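Local atomic coordinates of malate dehydrogenase (Pyrococcus horikoshii, PDB entry 1V9N), a protein that catalyses the NAD-dependent oxidation of (S)-malate to oxaloacetate and works as a homodimer of the LDH2/MDH2 oxidoreductase family. Residues F236-L240 against G241-G245; S188-P191 against I192-E196; K244-G247 against L248-V252. One frame throughout, in Å; residues are numbered along the deposited sequence.

Contact 1 of 3, residues F236-L240 against G241-G245. With NDP (NADPH dihydro-nicotinamide-adenine-dinucleotide phosphate), chain B.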
loop_
_atom_site.group_PDB
_atom_site.type_symbol
_atom_site.label_atom_id
_atom_site.label_comp_id
_atom_site.label_asym_id
_atom_site.label_seq_id
_atom_site.Cartn_x
_atom_site.Cartn_y
_atom_site.Cartn_z
ATOM N N PHE A 236 -12.253 11.887 -7.333
ATOM C CA PHE A 236 -12.372 12.201 -8.750
ATOM C C PHE A 236 -11.164 12.777 -9.473
ATOM O O PHE A 236 -10.932 12.442 -10.625
ATOM C CB PHE A 236 -13.576 13.137 -8.955
ATOM C CG PHE A 236 -13.723 13.653 -10.363
ATOM C CD1 PHE A 236 -12.929 14.699 -10.828
ATOM C CD2 PHE A 236 -14.651 13.086 -11.230
ATOM C CE1 PHE A 236 -13.058 15.173 -12.134
ATOM C CE2 PHE A 236 -14.786 13.553 -12.538
ATOM C CZ PHE A 236 -13.987 14.598 -12.989
ATOM N N GLY A 237 -10.395 13.643 -8.835
ATOM C CA GLY A 237 -9.282 14.217 -9.567
ATOM C C GLY A 237 -7.871 13.869 -9.151
ATOM O O GLY A 237 -7.486 12.703 -9.059
ATOM N N GLU A 238 -7.102 14.921 -8.913
ATOM C CA GLU A 238 -5.711 14.822 -8.516
ATOM C C GLU A 238 -5.549 15.710 -7.286
ATOM O O GLU A 238 -4.626 15.544 -6.487
ATOM C CB GLU A 238 -4.852 15.331 -9.671
ATOM C CG GLU A 238 -3.367 15.168 -9.520
ATOM C CD GLU A 238 -2.642 15.635 -10.762
ATOM O OE1 GLU A 238 -2.968 15.128 -11.858
ATOM O OE2 GLU A 238 -1.756 16.508 -10.647
ATOM N N LEU A 239 -6.485 16.644 -7.141
ATOM C CA LEU A 239 -6.488 17.595 -6.039
ATOM C C LEU A 239 -6.450 16.937 -4.667
ATOM O O LEU A 239 -5.658 17.335 -3.809
ATOM C CB LEU A 239 -7.723 18.494 -6.134
ATOM C CG LEU A 239 -7.805 19.637 -5.121
ATOM C CD1 LEU A 239 -6.654 20.605 -5.358
ATOM C CD2 LEU A 239 -9.138 20.350 -5.256
ATOM N N LEU A 240 -7.307 15.941 -4.456
ATOM C CA LEU A 240 -7.373 15.250 -3.169
ATOM C C LEU A 240 -6.679 13.879 -3.132
ATOM O O LEU A 240 -6.976 13.052 -2.267
ATOM C CB LEU A 240 -8.834 15.102 -2.734
ATOM C CG LEU A 240 -9.617 16.408 -2.538
ATOM C CD1 LEU A 240 -11.063 16.082 -2.207
ATOM C CD2 LEU A 240 -8.987 17.243 -1.427
ATOM N N GLY A 241 -5.765 13.646 -4.068
ATOM C CA GLY A 241 -5.028 12.392 -4.100
ATOM C C GLY A 241 -5.609 11.233 -4.896
ATOM O O GLY A 241 -5.158 10.096 -4.741
ATOM N N GLY A 242 -6.595 11.506 -5.748
ATOM C CA GLY A 242 -7.199 10.451 -6.546
ATOM C C GLY A 242 -6.185 9.594 -7.293
ATOM O O GLY A 242 -6.376 8.392 -7.451
ATOM N N HIS A 243 -5.103 10.218 -7.749
ATOM C CA HIS A 243 -4.049 9.525 -8.480
ATOM C C HIS A 243 -3.284 8.530 -7.609
ATOM O O HIS A 243 -2.586 7.655 -8.128
ATOM C CB HIS A 243 -3.072 10.541 -9.058
ATOM C CG HIS A 243 -2.594 11.543 -8.058
ATOM N ND1 HIS A 243 -3.435 12.464 -7.467
ATOM C CD2 HIS A 243 -1.368 11.759 -7.525
ATOM C CE1 HIS A 243 -2.746 13.203 -6.615
ATOM N NE2 HIS A 243 -1.489 12.795 -6.632
ATOM N N LYS A 244 -3.402 8.679 -6.292
ATOM C CA LYS A 244 -2.739 7.778 -5.362
ATOM C C LYS A 244 -3.515 6.469 -5.264
ATOM O O LYS A 244 -2.926 5.391 -5.320
ATOM C CB LYS A 244 -2.614 8.425 -3.982
ATOM C CG LYS A 244 -1.660 9.608 -3.962
ATOM C CD LYS A 244 -1.552 10.231 -2.575
ATOM C CE LYS A 244 -0.529 11.351 -2.589
ATOM N NZ LYS A 244 -0.279 11.911 -1.231
ATOM N N GLY A 245 -4.835 6.562 -5.122
ATOM C CA GLY A 245 -5.643 5.361 -5.049
ATOM C C GLY A 245 -5.481 4.595 -6.350
ATOM O O GLY A 245 -5.545 3.365 -6.387
HETATM P PA NDP B . 2.294 13.307 -5.555
HETATM O O1A NDP B . 3.113 14.346 -6.132
HETATM O O2A NDP B . 0.825 13.475 -5.275
HETATM O O5B NDP B . 2.506 11.970 -6.481
HETATM C C5B NDP B . 1.850 10.728 -6.165
HETATM C C4B NDP B . 2.328 9.726 -7.234
HETATM O O4B NDP B . 1.316 9.776 -8.255
HETATM C C3B NDP B . 3.635 9.986 -7.929
HETATM O O3B NDP B . 4.290 8.700 -8.146
HETATM C C2B NDP B . 3.314 10.641 -9.225
HETATM O O2B NDP B . 4.269 10.514 -10.292
HETATM C C1B NDP B . 1.955 10.073 -9.496
HETATM N N9A NDP B . 1.017 10.984 -10.207
HETATM C C8A NDP B . 0.841 12.391 -10.067
HETATM N N7A NDP B . -0.110 12.828 -10.860
HETATM C C5A NDP B . -0.586 11.742 -11.536
HETATM C C6A NDP B . -1.605 11.529 -12.519
HETATM N N6A NDP B . -2.337 12.558 -12.961
HETATM N N1A NDP B . -1.834 10.261 -13.007
HETATM C C2A NDP B . -1.091 9.198 -12.557
HETATM N N3A NDP B . -0.115 9.294 -11.631
HETATM C C4A NDP B . 0.094 10.603 -11.154
HETATM O O3 NDP B . 2.894 12.708 -4.232
HETATM P PN NDP B . 3.218 13.178 -2.752
HETATM O O1N NDP B . 2.412 12.318 -1.892
HETATM O O2N NDP B . 2.887 14.644 -2.787
HETATM O O5D NDP B . 4.780 12.887 -2.676
HETATM C C5D NDP B . 5.730 13.829 -2.104
HETATM C C4D NDP B . 7.194 13.246 -2.169
HETATM O O4D NDP B . 7.730 13.358 -0.863
HETATM C C3D NDP B . 7.341 11.750 -2.545
HETATM O O3D NDP B . 8.452 11.626 -3.442
HETATM C C2D NDP B . 7.528 11.017 -1.229
HETATM O O2D NDP B . 8.271 9.828 -1.397
HETATM C C1D NDP B . 8.226 12.109 -0.376
HETATM N N1N NDP B . 7.942 12.018 1.081
HETATM C C2N NDP B . 9.050 11.715 1.922
HETATM C C3N NDP B . 8.784 11.634 3.351
HETATM C C7N NDP B . 9.885 11.335 4.272
HETATM O O7N NDP B . 9.740 11.257 5.498
HETATM N N7N NDP B . 11.142 11.125 3.796
HETATM C C4N NDP B . 7.451 11.866 3.808
HETATM C C5N NDP B . 6.384 12.155 2.967
HETATM C C6N NDP B . 6.625 12.238 1.598
HETATM P P2B NDP B . 5.302 11.590 -10.728
HETATM O O1X NDP B . 5.233 11.508 -12.196
HETATM O O2X NDP B . 6.661 11.227 -10.221
HETATM O O3X NDP B . 4.872 12.959 -10.209
HETATM O O HOH W 1 -8.686 13.624 -6.065
#
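Glu238 and His243 meet where a type I beta turn, Glu238 to Gly241, leads into the helix that starts at Gly242, with Gly241 as its N-cap. The methylene CG of Glu238 lies over one face of the imidazole, 3.8 Å from the centroid of the His243 ring and 29° off its normal, a CH-pi contact. From there the extended Glu238 chain carries its carboxylate on to the adenine, where N6A of NADPH donates to Glu238 OE1 (2.9 Å); OE2 is salt-bridged to Lys325 of the second subunit. The His243 ring meets the cofactor with its edge: NE2 donates to pyrophosphate oxygen O2A of NADPH at 2.8 Å and 164°, nearly straight. A chi1 of 50° sets CG between the backbone N and the carbonyl carbon, turning the imidazole back over the turn, where CE1 of His243 lies 3.0 Å from Glu238 O.

Behind this first shell, Gly241, which has a positive phi, closes the turn: its N donates to Glu238 O (3.3 Å), coming from above the carbonyl plane. CA of Gly242 lies 3.4 Å from Gly237 O in a CA-H...O contact. One water accepts from two backbone amides and bridges turn to helix, 3.1 Å from Leu240 N and 3.0 Å from Gly242 N.

Contact 2 of 3, residues S188-P191 against I192-E196. With NDP (NADPH dihydro-nicotinamide-adenine-dinucleotide phosphate), chain C.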
loop_
_atom_site.group_PDB
_atom_site.type_symbol
_atom_site.label_atom_id
_atom_site.label_comp_id
_atom_site.label_asym_id
_atom_site.label_seq_id
_atom_site.Cartn_x
_atom_site.Cartn_y
_atom_site.Cartn_z
ATOM N N SER A 188 -10.112 1.327 -4.070
ATOM C CA SER A 188 -11.094 2.234 -4.647
ATOM C C SER A 188 -11.796 2.807 -3.422
ATOM O O SER A 188 -11.650 2.261 -2.322
ATOM C CB SER A 188 -12.091 1.463 -5.523
ATOM O OG SER A 188 -12.736 0.436 -4.786
ATOM N N VAL A 189 -12.540 3.900 -3.578
ATOM C CA VAL A 189 -13.223 4.465 -2.416
ATOM C C VAL A 189 -14.063 3.366 -1.766
ATOM O O VAL A 189 -14.052 3.208 -0.548
ATOM C CB VAL A 189 -14.140 5.657 -2.791
ATOM C CG1 VAL A 189 -14.780 6.232 -1.525
ATOM C CG2 VAL A 189 -13.339 6.734 -3.505
ATOM N N VAL A 190 -14.781 2.602 -2.584
ATOM C CA VAL A 190 -15.606 1.506 -2.078
ATOM C C VAL A 190 -15.627 0.342 -3.060
ATOM O O VAL A 190 -15.315 0.505 -4.237
ATOM C CB VAL A 190 -17.068 1.951 -1.828
ATOM C CG1 VAL A 190 -17.096 3.105 -0.841
ATOM C CG2 VAL A 190 -17.730 2.352 -3.146
ATOM N N PRO A 191 -15.985 -0.857 -2.580
ATOM C CA PRO A 191 -16.049 -2.049 -3.432
ATOM C C PRO A 191 -17.335 -2.002 -4.249
ATOM O O PRO A 191 -18.330 -1.425 -3.807
ATOM C CB PRO A 191 -16.081 -3.203 -2.427
ATOM C CG PRO A 191 -15.558 -2.602 -1.164
ATOM C CD PRO A 191 -16.135 -1.228 -1.166
ATOM N N ILE A 192 -17.324 -2.601 -5.435
ATOM C CA ILE A 192 -18.529 -2.607 -6.254
ATOM C C ILE A 192 -19.570 -3.425 -5.500
ATOM O O ILE A 192 -20.755 -3.101 -5.501
ATOM C CB ILE A 192 -18.282 -3.244 -7.641
ATOM C CG1 ILE A 192 -19.483 -2.983 -8.550
ATOM C CG2 ILE A 192 -18.056 -4.743 -7.504
ATOM C CD1 ILE A 192 -19.754 -1.515 -8.798
ATOM N N GLY A 193 -19.103 -4.479 -4.838
ATOM C CA GLY A 193 -19.990 -5.333 -4.076
ATOM C C GLY A 193 -20.776 -4.576 -3.021
ATOM O O GLY A 193 -21.762 -5.091 -2.500
ATOM N N LYS A 194 -20.344 -3.360 -2.694
ATOM C CA LYS A 194 -21.049 -2.567 -1.696
ATOM C C LYS A 194 -22.374 -2.075 -2.251
ATOM O O LYS A 194 -23.428 -2.344 -1.681
ATOM C CB LYS A 194 -20.209 -1.366 -1.244
ATOM C CG LYS A 194 -20.988 -0.383 -0.370
ATOM C CD LYS A 194 -20.086 0.627 0.328
ATOM C CE LYS A 194 -19.296 -0.022 1.459
ATOM N NZ LYS A 194 -18.454 0.962 2.203
ATOM N N LEU A 195 -22.313 -1.359 -3.369
ATOM C CA LEU A 195 -23.508 -0.819 -4.011
ATOM C C LEU A 195 -24.659 -1.827 -4.028
ATOM O O LEU A 195 -24.741 -2.682 -4.913
ATOM C CB LEU A 195 -23.176 -0.377 -5.440
ATOM C CG LEU A 195 -22.114 0.720 -5.562
ATOM C CD1 LEU A 195 -21.845 1.029 -7.025
ATOM C CD2 LEU A 195 -22.588 1.965 -4.834
ATOM N N GLU A 196 -25.545 -1.720 -3.041
ATOM C CA GLU A 196 -26.676 -2.625 -2.958
ATOM C C GLU A 196 -27.986 -1.946 -3.307
ATOM O O GLU A 196 -28.504 -1.144 -2.531
HETATM P PA NDP C . -13.811 -0.668 4.691
HETATM O O1A NDP C . -14.960 -1.344 5.243
HETATM O O2A NDP C . -13.820 0.786 4.300
HETATM O O5B NDP C . -12.566 -0.929 5.726
HETATM C C5B NDP C . -11.248 -0.413 5.460
HETATM C C4B NDP C . -10.372 -0.898 6.630
HETATM O O4B NDP C . -10.394 0.188 7.574
HETATM C C3B NDP C . -10.802 -2.121 7.391
HETATM O O3B NDP C . -9.601 -2.871 7.748
HETATM C C2B NDP C . -11.509 -1.646 8.611
HETATM O O2B NDP C . -11.546 -2.528 9.747
HETATM C C1B NDP C . -10.834 -0.328 8.830
HETATM N N9A NDP C . -11.699 0.739 9.405
HETATM C C8A NDP C . -13.069 1.029 9.150
HETATM N N7A NDP C . -13.467 2.072 9.841
HETATM C C5A NDP C . -12.389 2.497 10.562
HETATM C C6A NDP C . -12.147 3.563 11.487
HETATM N N6A NDP C . -13.129 4.416 11.801
HETATM N N1A NDP C . -10.899 3.714 12.052
HETATM C C2A NDP C . -9.884 2.847 11.733
HETATM N N3A NDP C . -10.009 1.816 10.872
HETATM C C4A NDP C . -11.296 1.692 10.314
HETATM O O3 NDP C . -13.183 -1.416 3.460
HETATM P PN NDP C . -13.581 -1.805 1.975
HETATM O O1N NDP C . -12.591 -1.147 1.128
HETATM O O2N NDP C . -15.007 -1.342 1.878
HETATM O O5D NDP C . -13.435 -3.389 2.027
HETATM C C5D NDP C . -14.422 -4.290 1.452
HETATM C C4D NDP C . -13.986 -5.791 1.660
HETATM O O4D NDP C . -14.059 -6.411 0.388
HETATM C C3D NDP C . -12.540 -6.044 2.155
HETATM O O3D NDP C . -12.584 -7.092 3.132
HETATM C C2D NDP C . -11.740 -6.394 0.913
HETATM O O2D NDP C . -10.642 -7.226 1.219
HETATM C C1D NDP C . -12.834 -7.052 0.031
HETATM N N1N NDP C . -12.617 -6.887 -1.432
HETATM C C2N NDP C . -12.364 -8.077 -2.171
HETATM C C3N NDP C . -12.162 -7.927 -3.604
HETATM C C7N NDP C . -11.907 -9.116 -4.424
HETATM O O7N NDP C . -11.732 -9.070 -5.647
HETATM N N7N NDP C . -11.850 -10.348 -3.849
HETATM C C4N NDP C . -12.235 -6.616 -4.167
HETATM C C5N NDP C . -12.477 -5.468 -3.424
HETATM C C6N NDP C . -12.675 -5.598 -2.051
HETATM P P2B NDP C . -12.743 -3.424 10.170
HETATM O O1X NDP C . -12.755 -3.253 11.632
HETATM O O2X NDP C . -12.477 -4.844 9.785
HETATM O O3X NDP C . -14.026 -2.913 9.522
#
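Pro191 and Lys194 are joined by a backbone hydrogen bond around a single turn, in which residues 192-194 have helical backbone angles without the regular bonds of a helix. Pro191 is a residue of the cofactor pocket, so the turn departs directly from the wall of the NADPH site. Ile192, the first residue after the proline, directs its CB away from the preceding segment and packs on Leu154 and Leu230 of the same subunit. At Gly193 the amide is badly angled for a bond to Pro191 O.

Lys194 makes the main contact. Its amide donates to Pro191 O (3.0 Å, 153° at the hydrogen); the donor stands 65° out of the carbonyl plane and so is not on a lone pair. The side chain then runs back over the residues before it. CB of Lys194 is 4.1 Å from Pro191 CD, and CD of Lys194 is 3.9 Å from Val190 CB, where the two side chains cross at about a right angle. A bend at chi3 (-73°) brings the ammonium end beside the valine, with NZ of Lys194 4.0 Å from Val190 CG1. NZ of Lys194 is also 4.2 Å from O2N of NADPH, a distance at which its charge may still be felt. Pro191 is the closer neighbour: its CD is 3.2 Å from the same O2N.

Upstream, Ser188 OG donates to Val190 O (2.6 Å), the hydroxyl above the carbonyl plane, and Val189 pairs by backbone with Leu231. The whole segment belongs to the long connection from strand 181-185 to helix 242-258, and Val189 packs against Leu240 of the second subunit, just ahead of that subunit's helix 242-258.

Contact 3 of 3, residues K244-G247 against L248-V252. With NDP (NADPH dihydro-nicotinamide-adenine-dinucleotide phosphate), chain B.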
loop_
_atom_site.group_PDB
_atom_site.type_symbol
_atom_site.label_atom_id
_atom_site.label_comp_id
_atom_site.label_asym_id
_atom_site.label_seq_id
_atom_site.Cartn_x
_atom_site.Cartn_y
_atom_site.Cartn_z
ATOM N N LYS A 244 -3.402 8.679 -6.292
ATOM C CA LYS A 244 -2.739 7.778 -5.362
ATOM C C LYS A 244 -3.515 6.469 -5.264
ATOM O O LYS A 244 -2.926 5.391 -5.320
ATOM C CB LYS A 244 -2.614 8.425 -3.982
ATOM C CG LYS A 244 -1.660 9.608 -3.962
ATOM C CD LYS A 244 -1.552 10.231 -2.575
ATOM C CE LYS A 244 -0.529 11.351 -2.589
ATOM N NZ LYS A 244 -0.279 11.911 -1.231
ATOM N N GLY A 245 -4.835 6.562 -5.122
ATOM C CA GLY A 245 -5.643 5.361 -5.049
ATOM C C GLY A 245 -5.481 4.595 -6.350
ATOM O O GLY A 245 -5.545 3.365 -6.387
ATOM N N TYR A 246 -5.272 5.347 -7.427
ATOM C CA TYR A 246 -5.077 4.788 -8.760
ATOM C C TYR A 246 -3.729 4.060 -8.821
ATOM O O TYR A 246 -3.617 2.991 -9.418
ATOM C CB TYR A 246 -5.191 5.941 -9.779
ATOM C CG TYR A 246 -4.547 5.798 -11.149
ATOM C CD1 TYR A 246 -4.502 4.579 -11.829
ATOM C CD2 TYR A 246 -4.040 6.926 -11.795
ATOM C CE1 TYR A 246 -3.964 4.499 -13.124
ATOM C CE2 TYR A 246 -3.510 6.857 -13.072
ATOM C CZ TYR A 246 -3.470 5.652 -13.736
ATOM O OH TYR A 246 -2.928 5.622 -15.006
ATOM N N GLY A 247 -2.718 4.633 -8.178
ATOM C CA GLY A 247 -1.411 4.007 -8.171
ATOM C C GLY A 247 -1.412 2.729 -7.350
ATOM O O GLY A 247 -0.817 1.730 -7.745
ATOM N N LEU A 248 -2.081 2.766 -6.203
ATOM C CA LEU A 248 -2.175 1.607 -5.322
ATOM C C LEU A 248 -2.834 0.445 -6.061
ATOM O O LEU A 248 -2.466 -0.716 -5.877
ATOM C CB LEU A 248 -2.988 1.964 -4.073
ATOM C CG LEU A 248 -2.331 2.951 -3.098
ATOM C CD1 LEU A 248 -3.357 3.452 -2.093
ATOM C CD2 LEU A 248 -1.168 2.267 -2.382
ATOM N N SER A 249 -3.819 0.763 -6.896
ATOM C CA SER A 249 -4.508 -0.266 -7.664
ATOM C C SER A 249 -3.539 -0.929 -8.633
ATOM O O SER A 249 -3.595 -2.139 -8.845
ATOM C CB SER A 249 -5.682 0.334 -8.442
ATOM O OG SER A 249 -6.314 -0.663 -9.221
ATOM N N LEU A 250 -2.652 -0.133 -9.219
ATOM C CA LEU A 250 -1.660 -0.650 -10.161
ATOM C C LEU A 250 -0.600 -1.487 -9.448
ATOM O O LEU A 250 -0.128 -2.493 -9.974
ATOM C CB LEU A 250 -0.987 0.499 -10.912
ATOM C CG LEU A 250 -1.880 1.338 -11.830
ATOM C CD1 LEU A 250 -0.995 2.246 -12.684
ATOM C CD2 LEU A 250 -2.725 0.426 -12.726
HETATM N N MSE A 251 -0.216 -1.054 -8.254
HETATM C CA MSE A 251 0.765 -1.790 -7.470
HETATM C C MSE A 251 0.254 -3.216 -7.312
HETATM O O MSE A 251 0.987 -4.178 -7.526
HETATM C CB MSE A 251 0.930 -1.141 -6.090
HETATM C CG MSE A 251 1.821 -1.921 -5.138
HETATM SE SE MSE A 251 2.040 -1.012 -3.434
HETATM C CE MSE A 251 0.478 -1.680 -2.550
ATOM N N VAL A 252 -1.019 -3.347 -6.949
ATOM C CA VAL A 252 -1.628 -4.660 -6.774
ATOM C C VAL A 252 -1.556 -5.507 -8.049
ATOM O O VAL A 252 -1.183 -6.682 -7.996
ATOM C CB VAL A 252 -3.107 -4.537 -6.350
ATOM C CG1 VAL A 252 -3.775 -5.909 -6.371
ATOM C CG2 VAL A 252 -3.203 -3.924 -4.973
HETATM P PA NDP B . 2.294 13.307 -5.555
HETATM O O1A NDP B . 3.113 14.346 -6.132
HETATM O O2A NDP B . 0.825 13.475 -5.275
HETATM O O5B NDP B . 2.506 11.970 -6.481
HETATM C C5B NDP B . 1.850 10.728 -6.165
HETATM C C4B NDP B . 2.328 9.726 -7.234
HETATM O O4B NDP B . 1.316 9.776 -8.255
HETATM C C3B NDP B . 3.635 9.986 -7.929
HETATM O O3B NDP B . 4.290 8.700 -8.146
HETATM C C2B NDP B . 3.314 10.641 -9.225
HETATM O O2B NDP B . 4.269 10.514 -10.292
HETATM C C1B NDP B . 1.955 10.073 -9.496
HETATM N N9A NDP B . 1.017 10.984 -10.207
HETATM C C8A NDP B . 0.841 12.391 -10.067
HETATM N N7A NDP B . -0.110 12.828 -10.860
HETATM C C5A NDP B . -0.586 11.742 -11.536
HETATM C C6A NDP B . -1.605 11.529 -12.519
HETATM N N6A NDP B . -2.337 12.558 -12.961
HETATM N N1A NDP B . -1.834 10.261 -13.007
HETATM C C2A NDP B . -1.091 9.198 -12.557
HETATM N N3A NDP B . -0.115 9.294 -11.631
HETATM C C4A NDP B . 0.094 10.603 -11.154
HETATM O O3 NDP B . 2.894 12.708 -4.232
HETATM P PN NDP B . 3.218 13.178 -2.752
HETATM O O1N NDP B . 2.412 12.318 -1.892
HETATM O O2N NDP B . 2.887 14.644 -2.787
HETATM O O5D NDP B . 4.780 12.887 -2.676
HETATM C C5D NDP B . 5.730 13.829 -2.104
HETATM C C4D NDP B . 7.194 13.246 -2.169
HETATM O O4D NDP B . 7.730 13.358 -0.863
HETATM C C3D NDP B . 7.341 11.750 -2.545
HETATM O O3D NDP B . 8.452 11.626 -3.442
HETATM C C2D NDP B . 7.528 11.017 -1.229
HETATM O O2D NDP B . 8.271 9.828 -1.397
HETATM C C1D NDP B . 8.226 12.109 -0.376
HETATM N N1N NDP B . 7.942 12.018 1.081
HETATM C C2N NDP B . 9.050 11.715 1.922
HETATM C C3N NDP B . 8.784 11.634 3.351
HETATM C C7N NDP B . 9.885 11.335 4.272
HETATM O O7N NDP B . 9.740 11.257 5.498
HETATM N N7N NDP B . 11.142 11.125 3.796
HETATM C C4N NDP B . 7.451 11.866 3.808
HETATM C C5N NDP B . 6.384 12.155 2.967
HETATM C C6N NDP B . 6.625 12.238 1.598
HETATM P P2B NDP B . 5.302 11.590 -10.728
HETATM O O1X NDP B . 5.233 11.508 -12.196
HETATM O O2X NDP B . 6.661 11.227 -10.221
HETATM O O3X NDP B . 4.872 12.959 -10.209
#
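Tyr246 and Leu250 are an i, i+4 pair on one flank of the alpha-helix 242-258, their side chains crossing at a slant. Ring atom CE1 of Tyr246 touches the CD1 methyl of Leu250 at 3.8 Å. Although the tyrosine's CB is directed away from the following turn, CG lies anti to the backbone N (chi1 157°), and the end of the ring comes back toward the leucine. CE2 of Tyr246, across the ring from CE1, lies 3.4 Å from C2A of the NADPH adenine; leucine and adenine both approach obliquely from the same side of the ring plane. The phenol hydroxyl is hydrogen-bonded to Trp320 O of the second subunit, and His322 of that subunit packs edge-to-face with the ring.

Leu248 packs back on its own turn: CG of Leu248 is 3.4 Å from Lys244 O. The hydroxyl OG of Ser249 is hydrogen-bonded to Gly166 O. Met251, a selenomethionine, packs on Met148 of strand 144-149 and Ile170 of strand 170-174, and also on Leu172 of the second subunit.

Four successive i to i+4 bonds form the backbone of this stretch. The middle two, to Gly245 O and Tyr246 O, are tilted from the carbonyl plane by 34° and 27°. The outer two run nearly along the carbonyl axis: Leu248 N meets Lys244 O at 2.9 Å, and Met251 N meets Gly247 O at 2.9 Å.

Contacts 1 and 3 are successive stages of one element: they share Lys244 and Gly245, their centres lie 11 Å apart, and both touch the same NADPH. Contact 1 grips the adenine amino group and pyrophosphate, while contact 3 adds Tyr246 against the adenine; Lys244 NZ is 2.8 Å from O1N of NADPH. Contact 2 stands about 18 Å from contact 1 and 16 Å from contact 3, centre to centre, beside another NADPH. Each cofactor is hydrogen-bonded to His243 and Lys244 of one subunit and to Asp184 and Ala186 of the other, whose Pro191 borders it. Lys244 NZ likewise bonds Ser188 O and Val189 O of the partner, not of its own chain's contact 2.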